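Local coordinates for protein alpha-glucosidase (Bacteroides thetaiotaomicron, PDB 5XFM) that hydrolyses glycosidic bonds as a family 97 glycoside hydrolase, acting as a bifunctional beta-L-arabinopyranosidase and alpha-galactosidase, at residues 430-435 against 449-454; 359-364 against 401-406; 484-489 against 522-527. The protein carries 1 engineered substitution. All blocks are in the same frame, centred on the assembly; numbering follows the deposited sequence.

Contact 1: 430-435 against 449-454; sequences VIFHGC and VGSEAV. With CA (calcium ion), chain E.
His433 and Glu452 meet side chain to side chain where two parallel strands run out beside a calcium ion. Backbone bonds come first along the pair. Val449 N donates to Val430 O at 3.0 Å, and Phe432 N to Gly450 O, also at 3.0 Å; Phe432 and Ser451 form the parallel bridge, and Glu452 N adds a weak bond to Phe432 O as the strands end.

The metal chemistry follows. CG of Glu452 lies anti to the backbone N (chi1 -169°) and the chain stays extended, which carries the carboxylate past the strand end to the calcium ion. Both oxygens bind it, OE2 at 2.4 Å and OE1 more loosely at 2.7 Å. OE1 is also met nearly along its C-O axis by Gly434 N, 2.8 Å away and almost straight at 169°, while water 2, which accepts from Cys435 N and Ala453 N, lies within hydrogen-bonding distance of OE1 as well. The amide and the water add to the metal's hold on OE1. Glu174, Glu458 and further waters complete the site.

Among the nonpolar contacts, Glu452 CB stands over the centre of the His433 ring, 3.7 Å from its centroid, in a CH-pi contact; the ring and carboxylate planes are 38° apart. His433 ND1 is hydrogen-bonded to water 1 at 3.0 Å, itself a calcium ligand, which puts the histidine in the second shell. Nearer the strand starts, Ile431 CG1 packs on Val449 CG2 at 3.7 Å, the two side chains crossing at about a right angle.

Strands 429-432 and 448-451, joined through helix 441-444, are neighbours in the parallel sheet of the barrel domain. Strand 399-403 pairs with the far edge of 429-432, and helix 410-425 covers Val430 and Phe432.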
ATOM      1  N   VAL A 430       2.644  -1.497 -15.023  1.00 19.97           N
ATOM      2  CA  VAL A 430       3.467  -2.362 -14.184  1.00 19.37           C
ATOM      3  C   VAL A 430       2.848  -2.685 -12.824  1.00 15.64           C
ATOM      4  O   VAL A 430       2.504  -1.788 -12.066  1.00 18.04           O
ATOM      5  CB  VAL A 430       4.853  -1.739 -13.946  1.00 16.85           C
ATOM      6  CG1 VAL A 430       5.637  -2.556 -12.936  1.00 19.49           C
ATOM      7  CG2 VAL A 430       5.609  -1.639 -15.251  1.00 14.90           C
ATOM      8  N   ILE A 431       2.696  -3.978 -12.544  1.00 20.77           N
ATOM      9  CA  ILE A 431       2.378  -4.465 -11.204  1.00 19.48           C
ATOM     10  C   ILE A 431       3.641  -5.022 -10.562  1.00 21.05           C
ATOM     11  O   ILE A 431       4.395  -5.735 -11.223  1.00 21.95           O
ATOM     12  CB  ILE A 431       1.307  -5.576 -11.221  1.00 18.65           C
ATOM     13  CG1 ILE A 431      -0.019  -5.067 -11.779  1.00 26.96           C
ATOM     14  CG2 ILE A 431       1.098  -6.145  -9.825  1.00 26.53           C
ATOM     15  CD1 ILE A 431      -1.047  -6.160 -11.954  1.00 22.16           C
ATOM     16  N   PHE A 432       3.888  -4.697  -9.294  1.00 15.81           N
ATOM     17  CA  PHE A 432       4.991  -5.330  -8.575  1.00 15.67           C
ATOM     18  C   PHE A 432       4.497  -6.386  -7.594  1.00 18.61           C
ATOM     19  O   PHE A 432       3.480  -6.206  -6.928  1.00 18.70           O
ATOM     20  CB  PHE A 432       5.830  -4.309  -7.818  1.00 15.65           C
ATOM     21  CG  PHE A 432       6.601  -3.391  -8.704  1.00 21.82           C
ATOM     22  CD1 PHE A 432       7.371  -3.894  -9.739  1.00 23.19           C
ATOM     23  CD2 PHE A 432       6.569  -2.024  -8.501  1.00 17.84           C
ATOM     24  CE1 PHE A 432       8.084  -3.050 -10.555  1.00 20.51           C
ATOM     25  CE2 PHE A 432       7.284  -1.176  -9.318  1.00 19.76           C
ATOM     26  CZ  PHE A 432       8.040  -1.687 -10.344  1.00 16.58           C
ATOM     27  N   HIS A 433       5.239  -7.486  -7.515  1.00 18.14           N
ATOM     28  CA  HIS A 433       4.999  -8.529  -6.524  1.00 17.90           C
ATOM     29  C   HIS A 433       6.319  -8.920  -5.868  1.00 18.94           C
ATOM     30  O   HIS A 433       7.392  -8.606  -6.390  1.00 17.83           O
ATOM     31  CB  HIS A 433       4.339  -9.752  -7.162  1.00 17.92           C
ATOM     32  CG  HIS A 433       2.844  -9.726  -7.112  1.00 16.60           C
ATOM     33  ND1 HIS A 433       2.106 -10.697  -6.471  1.00 22.29           N
ATOM     34  CD2 HIS A 433       1.948  -8.851  -7.624  1.00 16.73           C
ATOM     35  CE1 HIS A 433       0.820 -10.415  -6.582  1.00 23.66           C
ATOM     36  NE2 HIS A 433       0.699  -9.299  -7.279  1.00 14.43           N
ATOM     37  N   GLY A 434       6.235  -9.597  -4.726  1.00 20.77           N
ATOM     38  CA  GLY A 434       7.413 -10.030  -3.989  1.00 14.55           C
ATOM     39  C   GLY A 434       8.275  -8.828  -3.718  1.00 14.48           C
ATOM     40  O   GLY A 434       9.489  -8.859  -3.922  1.00 17.44           O
ATOM     41  N   CYS A 435       7.630  -7.775  -3.229  1.00 15.71           N
ATOM     42  CA  CYS A 435       8.164  -6.425  -3.356  1.00 15.48           C
ATOM     43  C   CYS A 435       8.015  -5.602  -2.092  1.00 21.08           C
ATOM     44  O   CYS A 435       7.423  -6.041  -1.098  1.00 19.90           O
ATOM     45  CB  CYS A 435       7.461  -5.697  -4.507  1.00 11.72           C
ATOM     46  SG  CYS A 435       5.660  -5.525  -4.265  1.00 20.60           S
ATOM     47  N   VAL A 449       0.683   0.565 -11.551  1.00 22.31           N
ATOM     48  CA  VAL A 449      -0.690   0.129 -11.294  1.00 21.65           C
ATOM     49  C   VAL A 449      -0.827  -0.883 -10.146  1.00 21.47           C
ATOM     50  O   VAL A 449      -1.710  -1.743 -10.171  1.00 25.89           O
ATOM     51  CB  VAL A 449      -1.335  -0.455 -12.565  1.00 22.32           C
ATOM     52  CG1 VAL A 449      -1.477   0.638 -13.630  1.00 21.17           C
ATOM     53  CG2 VAL A 449      -0.535  -1.642 -13.091  1.00 22.30           C
ATOM     54  N   GLY A 450       0.035  -0.776  -9.137  1.00 17.44           N
ATOM     55  CA  GLY A 450      -0.153  -1.547  -7.925  1.00 20.65           C
ATOM     56  C   GLY A 450       0.999  -2.427  -7.490  1.00 22.14           C
ATOM     57  O   GLY A 450       1.892  -2.745  -8.277  1.00 27.34           O
ATOM     58  N   SER A 451       0.949  -2.838  -6.226  1.00 12.11           N
ATOM     59  CA  SER A 451       2.007  -3.621  -5.595  1.00 18.78           C
ATOM     60  C   SER A 451       1.426  -4.711  -4.698  1.00 17.49           C
ATOM     61  O   SER A 451       0.295  -4.599  -4.214  1.00 13.26           O
ATOM     62  CB  SER A 451       2.916  -2.719  -4.752  1.00 19.48           C
ATOM     63  OG  SER A 451       3.701  -1.861  -5.555  1.00 23.66           O
ATOM     64  N   GLU A 452       2.205  -5.757  -4.451  1.00 18.82           N
ATOM     65  CA  GLU A 452       1.762  -6.792  -3.522  1.00 17.28           C
ATOM     66  C   GLU A 452       2.049  -6.279  -2.102  1.00 15.47           C
ATOM     67  O   GLU A 452       1.185  -5.663  -1.481  1.00 17.60           O
ATOM     68  CB  GLU A 452       2.455  -8.131  -3.812  1.00 19.19           C
ATOM     69  CG  GLU A 452       1.881  -9.346  -3.063  1.00 15.63           C
ATOM     70  CD  GLU A 452       2.666 -10.617  -3.357  1.00 24.97           C
ATOM     71  OE1 GLU A 452       3.882 -10.508  -3.628  1.00 20.87           O
ATOM     72  OE2 GLU A 452       2.076 -11.722  -3.320  1.00 27.02           O
ATOM     73  N   ALA A 453       3.272  -6.491  -1.622  1.00 14.43           N
ATOM     74  CA  ALA A 453       3.711  -6.015  -0.304  1.00 18.17           C
ATOM     75  C   ALA A 453       2.694  -6.316   0.794  1.00 16.34           C
ATOM     76  O   ALA A 453       2.433  -5.481   1.657  1.00 18.63           O
ATOM     77  CB  ALA A 453       4.000  -4.520  -0.352  1.00 18.10           C
ATOM     78  N   VAL A 454       2.149  -7.526   0.763  1.00 15.88           N
ATOM     79  CA  VAL A 454       1.146  -7.962   1.721  1.00 13.76           C
ATOM     80  C   VAL A 454       1.000  -9.469   1.584  1.00 23.48           C
ATOM     81  O   VAL A 454       1.373 -10.046   0.554  1.00 17.68           O
ATOM     82  CB  VAL A 454      -0.229  -7.274   1.478  1.00 12.95           C
ATOM     83  CG1 VAL A 454      -0.858  -7.771   0.185  1.00 16.64           C
ATOM     84  CG2 VAL A 454      -1.181  -7.505   2.635  1.00 13.45           C
TER
HETATM   85 CA    CA E 701       4.025 -13.155  -3.381  1.00 20.38          CA
HETATM   86  O   HOH W   1       3.540 -13.229  -5.744  1.00 23.00           O
HETATM   87  O   HOH W   2       5.239  -8.965  -1.905  1.00 12.08           O
HETATM   88  O   HOH W   3       6.252 -12.963  -4.139  1.00 20.70           O
HETATM   89  O   HOH W   4       5.314 -14.929  -2.174  1.00 24.69           O
HETATM   90  O   HOH W   5       4.389 -15.903  -4.023  1.00 19.68           O

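Contact 2: 359-364 against 401-406; sequences FLWYSS and KVDFFG
Trp361 lies across Lys401, Asp403 and Phe404, and its side chain can be followed outward from the strand. CB leaves the backbone on the same face as Lys401 and Asp403, and with CG anti to the backbone N (chi1 -170°) the indole swings over toward the other strand. CB and CG pass beside the carbonyl oxygen of Lys401, which lies over one face of the ring. CD1 rests on the aliphatic part of Lys401, 3.7 Å from CD, as the extended lysine runs by. NE1 points its N-H at Asp403 OD2, a weak bond of 3.3 Å, with the ring and carboxylate planes turned 58° apart. CE2 and CZ2 lie against Asp403 CB, and CZ2 finally meets Phe404 CE2 at 3.7 Å, the two side chains crossing at about a right angle.

Beneath this, the parallel strands alternate their backbone bonds: Lys401 N to Leu360 O, Tyr362 N to Lys401 O, and Asp403 N to Tyr362 O. At the strand ends Asp403 O takes two donors from one residue, Ser364 N at 2.9 Å in the carbonyl plane and Ser364 OG at 3.0 Å. The same serine sets CB over the centre of the Phe405 ring, 3.5 Å from its centroid. Asp403 OD1 accepts from the next backbone amide, Phe404 N, at 2.6 Å.

Lys401 presents its methylenes to the indole while NZ makes a long, weak ion pair with Asp332, so apolar packing and charge share one buried face. Both carboxylate oxygens of Asp403 are engaged, OD2 weakly by the indole N-H and OD1 by Phe404 N; with its side chain about 5 Å from the calcium ion, these bonds would probably keep the carboxylate oriented beside the metal site.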
ATOM      1  N   PHE A 359      -1.704  -9.274 -19.457  1.00 24.26           N
ATOM      2  CA  PHE A 359      -0.577  -8.936 -18.596  1.00 23.98           C
ATOM      3  C   PHE A 359       0.315 -10.160 -18.543  1.00 20.94           C
ATOM      4  O   PHE A 359      -0.185 -11.281 -18.412  1.00 19.62           O
ATOM      5  CB  PHE A 359      -1.033  -8.559 -17.189  1.00 16.99           C
ATOM      6  CG  PHE A 359      -1.423  -7.124 -17.029  1.00 24.00           C
ATOM      7  CD1 PHE A 359      -2.492  -6.601 -17.734  1.00 22.44           C
ATOM      8  CD2 PHE A 359      -0.760  -6.309 -16.119  1.00 26.35           C
ATOM      9  CE1 PHE A 359      -2.873  -5.290 -17.566  1.00 22.17           C
ATOM     10  CE2 PHE A 359      -1.140  -4.991 -15.943  1.00 21.40           C
ATOM     11  CZ  PHE A 359      -2.195  -4.481 -16.666  1.00 24.10           C
ATOM     12  N   LEU A 360       1.622  -9.965 -18.657  1.00 18.74           N
ATOM     13  CA  LEU A 360       2.546 -11.088 -18.556  1.00 19.43           C
ATOM     14  C   LEU A 360       3.451 -10.989 -17.328  1.00 23.64           C
ATOM     15  O   LEU A 360       3.915  -9.896 -16.963  1.00 16.77           O
ATOM     16  CB  LEU A 360       3.393 -11.203 -19.825  1.00 18.49           C
ATOM     17  CG  LEU A 360       2.610 -11.489 -21.107  1.00 22.23           C
ATOM     18  CD1 LEU A 360       3.556 -11.711 -22.279  1.00 17.52           C
ATOM     19  CD2 LEU A 360       1.702 -12.696 -20.909  1.00 21.87           C
ATOM     20  N   TRP A 361       3.665 -12.145 -16.694  1.00 20.61           N
ATOM     21  CA  TRP A 361       4.518 -12.300 -15.514  1.00 20.25           C
ATOM     22  C   TRP A 361       5.998 -12.328 -15.875  1.00 22.95           C
ATOM     23  O   TRP A 361       6.414 -13.026 -16.806  1.00 16.41           O
ATOM     24  CB  TRP A 361       4.157 -13.593 -14.764  1.00 18.42           C
ATOM     25  CG  TRP A 361       4.806 -13.754 -13.405  1.00 18.99           C
ATOM     26  CD1 TRP A 361       4.250 -13.445 -12.191  1.00 21.79           C
ATOM     27  CD2 TRP A 361       6.107 -14.296 -13.117  1.00 17.42           C
ATOM     28  NE1 TRP A 361       5.128 -13.744 -11.173  1.00 15.10           N
ATOM     29  CE2 TRP A 361       6.272 -14.268 -11.714  1.00 18.84           C
ATOM     30  CE3 TRP A 361       7.147 -14.793 -13.906  1.00 15.06           C
ATOM     31  CZ2 TRP A 361       7.434 -14.720 -11.090  1.00 18.90           C
ATOM     32  CZ3 TRP A 361       8.298 -15.234 -13.285  1.00 17.81           C
ATOM     33  CH2 TRP A 361       8.434 -15.195 -11.891  1.00 20.88           C
ATOM     34  N   TYR A 362       6.788 -11.546 -15.148  1.00 20.59           N
ATOM     35  CA  TYR A 362       8.244 -11.609 -15.242  1.00 19.37           C
ATOM     36  C   TYR A 362       8.863 -11.658 -13.858  1.00 18.85           C
ATOM     37  O   TYR A 362       8.327 -11.069 -12.921  1.00 18.24           O
ATOM     38  CB  TYR A 362       8.795 -10.402 -16.014  1.00 22.28           C
ATOM     39  CG  TYR A 362       8.644 -10.493 -17.515  1.00 22.23           C
ATOM     40  CD1 TYR A 362       7.433 -10.204 -18.130  1.00 19.66           C
ATOM     41  CD2 TYR A 362       9.719 -10.861 -18.320  1.00 20.81           C
ATOM     42  CE1 TYR A 362       7.293 -10.288 -19.506  1.00 20.82           C
ATOM     43  CE2 TYR A 362       9.587 -10.949 -19.696  1.00 19.04           C
ATOM     44  CZ  TYR A 362       8.372 -10.663 -20.280  1.00 19.33           C
ATOM     45  OH  TYR A 362       8.235 -10.748 -21.644  1.00 24.07           O
ATOM     46  N   SER A 363       9.998 -12.338 -13.720  1.00 22.18           N
ATOM     47  CA  SER A 363      10.796 -12.172 -12.513  1.00 17.12           C
ATOM     48  C   SER A 363      11.705 -10.968 -12.705  1.00 21.06           C
ATOM     49  O   SER A 363      12.301 -10.792 -13.772  1.00 22.50           O
ATOM     50  CB  SER A 363      11.624 -13.417 -12.188  1.00 21.04           C
ATOM     51  OG  SER A 363      12.269 -13.276 -10.922  1.00 15.54           O
ATOM     52  N   SER A 364      11.796 -10.128 -11.682  1.00 14.28           N
ATOM     53  CA  SER A 364      12.776  -9.052 -11.688  1.00 16.01           C
ATOM     54  C   SER A 364      14.155  -9.663 -11.576  1.00 14.20           C
ATOM     55  O   SER A 364      15.158  -9.048 -11.933  1.00 11.87           O
ATOM     56  CB  SER A 364      12.546  -8.094 -10.525  1.00 13.84           C
ATOM     57  OG  SER A 364      13.002  -8.678  -9.321  1.00 14.67           O
ATOM     58  N   LYS A 401       3.614  -8.056 -14.830  1.00 22.45           N
ATOM     59  CA  LYS A 401       3.678  -8.321 -13.402  1.00 21.66           C
ATOM     60  C   LYS A 401       5.086  -8.784 -13.046  1.00 23.55           C
ATOM     61  O   LYS A 401       5.508  -9.865 -13.468  1.00 22.43           O
ATOM     62  CB  LYS A 401       2.634  -9.369 -13.003  1.00 23.06           C
ATOM     63  CG  LYS A 401       2.710  -9.821 -11.551  1.00 23.08           C
ATOM     64  CD  LYS A 401       1.696 -10.906 -11.264  1.00 21.00           C
ATOM     65  CE  LYS A 401       1.858 -11.453  -9.862  1.00 21.93           C
ATOM     66  NZ  LYS A 401       0.892 -12.537  -9.551  1.00 22.40           N
ATOM     67  N   VAL A 402       5.809  -7.962 -12.282  1.00 17.72           N
ATOM     68  CA  VAL A 402       7.222  -8.219 -11.983  1.00 16.33           C
ATOM     69  C   VAL A 402       7.445  -8.614 -10.523  1.00 18.09           C
ATOM     70  O   VAL A 402       7.049  -7.889  -9.604  1.00 17.40           O
ATOM     71  CB  VAL A 402       8.091  -6.990 -12.294  1.00 20.96           C
ATOM     72  CG1 VAL A 402       9.556  -7.335 -12.143  1.00 14.15           C
ATOM     73  CG2 VAL A 402       7.803  -6.466 -13.707  1.00 14.71           C
ATOM     74  N   ASP A 403       8.114  -9.749 -10.315  1.00 17.36           N
ATOM     75  CA  ASP A 403       8.121 -10.408  -9.013  1.00 14.36           C
ATOM     76  C   ASP A 403       9.520 -10.578  -8.410  1.00 14.76           C
ATOM     77  O   ASP A 403      10.526 -10.394  -9.093  1.00 16.62           O
ATOM     78  CB  ASP A 403       7.448 -11.776  -9.131  1.00 21.24           C
ATOM     79  CG  ASP A 403       6.672 -12.155  -7.884  1.00 22.63           C
ATOM     80  OD1 ASP A 403       7.073 -11.721  -6.780  1.00 19.51           O
ATOM     81  OD2 ASP A 403       5.658 -12.881  -8.013  1.00 17.50           O
ATOM     82  N   PHE A 404       9.558 -10.900  -7.119  1.00 15.66           N
ATOM     83  CA  PHE A 404      10.771 -11.356  -6.414  1.00 17.28           C
ATOM     84  C   PHE A 404      11.950 -10.377  -6.396  1.00 14.56           C
ATOM     85  O   PHE A 404      13.060 -10.735  -6.778  1.00 20.67           O
ATOM     86  CB  PHE A 404      11.259 -12.687  -7.007  1.00 21.28           C
ATOM     87  CG  PHE A 404      10.266 -13.810  -6.897  1.00 16.72           C
ATOM     88  CD1 PHE A 404       9.678 -14.119  -5.680  1.00 15.32           C
ATOM     89  CD2 PHE A 404       9.929 -14.560  -8.010  1.00 21.85           C
ATOM     90  CE1 PHE A 404       8.770 -15.156  -5.578  1.00 18.58           C
ATOM     91  CE2 PHE A 404       9.013 -15.589  -7.916  1.00 15.39           C
ATOM     92  CZ  PHE A 404       8.437 -15.888  -6.698  1.00 17.08           C
ATOM     93  N   PHE A 405      11.731  -9.160  -5.913  1.00 18.59           N
ATOM     94  CA  PHE A 405      12.820  -8.182  -5.833  1.00 18.14           C
ATOM     95  C   PHE A 405      13.766  -8.443  -4.655  1.00 19.10           C
ATOM     96  O   PHE A 405      13.477  -9.256  -3.775  1.00 18.17           O
ATOM     97  CB  PHE A 405      12.259  -6.769  -5.745  1.00 14.52           C
ATOM     98  CG  PHE A 405      11.700  -6.255  -7.044  1.00 18.27           C
ATOM     99  CD1 PHE A 405      10.395  -6.559  -7.420  1.00 16.56           C
ATOM    100  CD2 PHE A 405      12.476  -5.484  -7.897  1.00 12.17           C
ATOM    101  CE1 PHE A 405       9.865  -6.081  -8.618  1.00 19.85           C
ATOM    102  CE2 PHE A 405      11.952  -5.005  -9.096  1.00 18.42           C
ATOM    103  CZ  PHE A 405      10.645  -5.301  -9.458  1.00 11.52           C
ATOM    104  N   GLY A 406      14.892  -7.733  -4.652  1.00 22.16           N
ATOM    105  CA  GLY A 406      15.994  -7.981  -3.731  1.00 16.06           C
ATOM    106  C   GLY A 406      16.050  -7.219  -2.413  1.00 17.60           C
ATOM    107  O   GLY A 406      17.065  -7.246  -1.717  1.00 15.32           O
TER

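Contact 3: 484-489 against 522-527; sequences VGSMEF and LQNPVQ
Ser486 OG is held by two partners: Gln523 NE2 donates to it at 3.2 Å, the hydroxyl lying 19° out of the amide plane, and Glu442 of helix 441-444 bonds it as well. Pro525 CD lies 3.4 Å from Ser486 OG. One residue on, the backbones join directly, Met487 N donating to Gln523 O at 3.1 Å in a nearly straight bond of 175°.

Farther along, Leu522 meets Met487 with CD2 and Phe489 with CD1. Met487 is extended to its sulfur and then bends at chi3 (66°), which brings CE within 3.7 Å of Leu522 CD2. Leu522 CD1 instead sits over a face of the Phe489 ring, offset toward the rim, 3.8 Å from Phe489 CD2. Glu488 CG also lies against the Asn524 side chain, while water 6 donates to Gln527 OE1 at 2.6 Å and more weakly to Glu488 OE2; that oxygen also accepts from Asn528 N.

Glu488 is the centre of an inverse gamma turn and pairs by its backbone with Ser451 of strand 448-451. Residues 484-489, though not a regular strand, thus fill the place where a TIM barrel has its seventh strand, between 448-451 and 526-528.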
ATOM      1  N   VAL A 484      -2.109   3.666   2.500  1.00 19.75           N
ATOM      2  CA  VAL A 484      -1.014   4.458   1.946  1.00 17.14           C
ATOM      3  C   VAL A 484      -0.705   4.107   0.496  1.00 23.16           C
ATOM      4  O   VAL A 484       0.184   4.709  -0.108  1.00 25.63           O
ATOM      5  CB  VAL A 484       0.289   4.293   2.764  1.00 17.62           C
ATOM      6  CG1 VAL A 484       0.067   4.701   4.217  1.00 15.13           C
ATOM      7  CG2 VAL A 484       0.789   2.866   2.674  1.00 15.32           C
ATOM      8  N   GLY A 485      -1.415   3.135  -0.070  1.00 20.22           N
ATOM      9  CA  GLY A 485      -1.137   2.756  -1.443  1.00 20.41           C
ATOM     10  C   GLY A 485      -1.869   1.552  -2.002  1.00 23.01           C
ATOM     11  O   GLY A 485      -2.426   0.737  -1.257  1.00 21.46           O
ATOM     12  N   SER A 486      -1.841   1.436  -3.330  1.00 25.31           N
ATOM     13  CA  SER A 486      -2.489   0.338  -4.038  1.00 19.32           C
ATOM     14  C   SER A 486      -2.006  -1.010  -3.542  1.00 15.83           C
ATOM     15  O   SER A 486      -0.805  -1.239  -3.384  1.00 24.93           O
ATOM     16  CB  SER A 486      -2.246   0.440  -5.547  1.00 21.61           C
ATOM     17  OG  SER A 486      -2.888   1.562  -6.106  1.00 19.21           O
ATOM     18  N   MET A 487      -2.959  -1.904  -3.318  1.00 13.65           N
ATOM     19  CA  MET A 487      -2.674  -3.247  -2.830  1.00 15.87           C
ATOM     20  C   MET A 487      -3.259  -4.302  -3.767  1.00 14.25           C
ATOM     21  O   MET A 487      -4.478  -4.474  -3.834  1.00 13.23           O
ATOM     22  CB  MET A 487      -3.236  -3.416  -1.421  1.00 16.77           C
ATOM     23  CG  MET A 487      -2.905  -4.725  -0.751  1.00 17.74           C
ATOM     24  SD  MET A 487      -3.596  -4.755   0.911  1.00 17.81           S
ATOM     25  CE  MET A 487      -5.354  -4.751   0.558  1.00 16.14           C
ATOM     26  N   GLU A 488      -2.393  -4.986  -4.505  1.00 14.23           N
ATOM     27  CA  GLU A 488      -2.835  -6.004  -5.458  1.00 21.16           C
ATOM     28  C   GLU A 488      -3.025  -7.319  -4.722  1.00 21.41           C
ATOM     29  O   GLU A 488      -2.112  -8.146  -4.654  1.00 22.03           O
ATOM     30  CB  GLU A 488      -1.826  -6.173  -6.596  1.00 15.47           C
ATOM     31  CG  GLU A 488      -2.407  -5.861  -7.962  1.00 25.97           C
ATOM     32  CD  GLU A 488      -3.194  -7.028  -8.559  1.00 36.47           C
ATOM     33  OE1 GLU A 488      -2.875  -8.195  -8.254  1.00 33.34           O
ATOM     34  OE2 GLU A 488      -4.152  -6.780  -9.321  1.00 53.20           O
ATOM     35  N   PHE A 489      -4.212  -7.501  -4.157  1.00 21.25           N
ATOM     36  CA  PHE A 489      -4.446  -8.577  -3.199  1.00 21.03           C
ATOM     37  C   PHE A 489      -4.872  -9.888  -3.866  1.00 18.29           C
ATOM     38  O   PHE A 489      -4.604 -10.971  -3.346  1.00 25.79           O
ATOM     39  CB  PHE A 489      -5.501  -8.135  -2.174  1.00 25.31           C
ATOM     40  CG  PHE A 489      -5.740  -9.133  -1.078  1.00 19.64           C
ATOM     41  CD1 PHE A 489      -4.902  -9.186   0.024  1.00 21.03           C
ATOM     42  CD2 PHE A 489      -6.803 -10.020  -1.149  1.00 23.94           C
ATOM     43  CE1 PHE A 489      -5.115 -10.108   1.038  1.00 22.47           C
ATOM     44  CE2 PHE A 489      -7.023 -10.943  -0.142  1.00 25.52           C
ATOM     45  CZ  PHE A 489      -6.177 -10.984   0.956  1.00 22.80           C
ATOM     46  N   LEU A 522     -10.894  -3.402  -0.579  1.00 26.18           N
ATOM     47  CA  LEU A 522      -9.480  -3.428  -0.958  1.00 26.02           C
ATOM     48  C   LEU A 522      -9.248  -2.808  -2.344  1.00 26.15           C
ATOM     49  O   LEU A 522      -9.708  -3.343  -3.354  1.00 25.17           O
ATOM     50  CB  LEU A 522      -8.955  -4.873  -0.926  1.00 23.72           C
ATOM     51  CG  LEU A 522      -9.294  -5.701   0.323  1.00 23.98           C
ATOM     52  CD1 LEU A 522      -8.608  -7.065   0.305  1.00 25.94           C
ATOM     53  CD2 LEU A 522      -8.943  -4.946   1.601  1.00 21.98           C
ATOM     54  N   GLN A 523      -8.488  -1.714  -2.384  1.00 20.44           N
ATOM     55  CA  GLN A 523      -8.322  -0.910  -3.600  1.00 15.20           C
ATOM     56  C   GLN A 523      -7.036  -1.209  -4.385  1.00 19.57           C
ATOM     57  O   GLN A 523      -5.940  -1.300  -3.816  1.00 13.70           O
ATOM     58  CB  GLN A 523      -8.373   0.584  -3.232  1.00 24.29           C
ATOM     59  CG  GLN A 523      -8.071   1.551  -4.367  1.00 15.79           C
ATOM     60  CD  GLN A 523      -6.585   1.868  -4.457  1.00 23.32           C
ATOM     61  OE1 GLN A 523      -5.909   2.019  -3.436  1.00 22.69           O
ATOM     62  NE2 GLN A 523      -6.069   1.960  -5.679  1.00 19.40           N
ATOM     63  N   ASN A 524      -7.195  -1.388  -5.695  1.00 18.11           N
ATOM     64  CA  ASN A 524      -6.083  -1.472  -6.646  1.00 18.95           C
ATOM     65  C   ASN A 524      -6.625  -1.232  -8.059  1.00 25.87           C
ATOM     66  O   ASN A 524      -7.659  -1.793  -8.426  1.00 26.15           O
ATOM     67  CB  ASN A 524      -5.371  -2.825  -6.551  1.00 20.86           C
ATOM     68  CG  ASN A 524      -3.984  -2.809  -7.188  1.00 20.99           C
ATOM     69  OD1 ASN A 524      -3.831  -3.069  -8.382  1.00 24.30           O
ATOM     70  ND2 ASN A 524      -2.973  -2.493  -6.391  1.00 16.66           N
ATOM     71  N   PRO A 525      -5.923  -0.414  -8.862  1.00 23.25           N
ATOM     72  CA  PRO A 525      -6.412   0.046 -10.169  1.00 25.32           C
ATOM     73  C   PRO A 525      -6.682  -1.092 -11.165  1.00 25.56           C
ATOM     74  O   PRO A 525      -7.686  -1.082 -11.880  1.00 21.74           O
ATOM     75  CB  PRO A 525      -5.261   0.921 -10.684  1.00 21.47           C
ATOM     76  CG  PRO A 525      -4.419   1.208  -9.502  1.00 23.13           C
ATOM     77  CD  PRO A 525      -4.555   0.056  -8.594  1.00 19.50           C
ATOM     78  N   VAL A 526      -5.780  -2.063 -11.200  1.00 23.72           N
ATOM     79  CA  VAL A 526      -5.956  -3.255 -12.021  1.00 27.82           C
ATOM     80  C   VAL A 526      -6.184  -4.452 -11.103  1.00 25.50           C
ATOM     81  O   VAL A 526      -5.249  -4.936 -10.464  1.00 24.09           O
ATOM     82  CB  VAL A 526      -4.731  -3.504 -12.929  1.00 23.20           C
ATOM     83  CG1 VAL A 526      -4.852  -4.837 -13.653  1.00 22.82           C
ATOM     84  CG2 VAL A 526      -4.564  -2.361 -13.924  1.00 20.78           C
ATOM     85  N   GLN A 527      -7.427  -4.914 -11.020  1.00 22.28           N
ATOM     86  CA  GLN A 527      -7.755  -6.021 -10.125  1.00 23.71           C
ATOM     87  C   GLN A 527      -7.747  -7.354 -10.852  1.00 24.78           C
ATOM     88  O   GLN A 527      -8.560  -7.591 -11.743  1.00 26.08           O
ATOM     89  CB  GLN A 527      -9.123  -5.815  -9.468  1.00 21.10           C
ATOM     90  CG  GLN A 527      -9.238  -4.623  -8.516  1.00 24.55           C
ATOM     91  CD  GLN A 527      -8.647  -4.869  -7.137  1.00 19.46           C
ATOM     92  OE1 GLN A 527      -7.677  -5.610  -6.977  1.00 27.39           O
ATOM     93  NE2 GLN A 527      -9.244  -4.250  -6.128  1.00 21.35           N
TER
HETATM   94  O   HOH W   6      -6.106  -7.668  -7.363  1.00 26.30           O

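All three contacts belong to the TIM-barrel domain of the family 97 hydrolase and follow one another along the chain: contact 2 closes first, then contact 1, then contact 3. Contacts 1 and 2 lie about 9 Å apart between centres and share the parallel sheet, strands 399-403 and 429-432 being neighbours joined by probable backbone hydrogen bonds. Contact 3 is also about 9 Å from contact 1, and Ser451 O probably bonds Glu488 N at 2.7 Å. Contacts 2 and 3 stand about 17 Å apart and meet through Phe359 and Val526. Together they run round the barrel from 357-363 to 526-528, the calcium site lying at the strands' C-terminal ends, where TIM-barrel hydrolases carry their active sites.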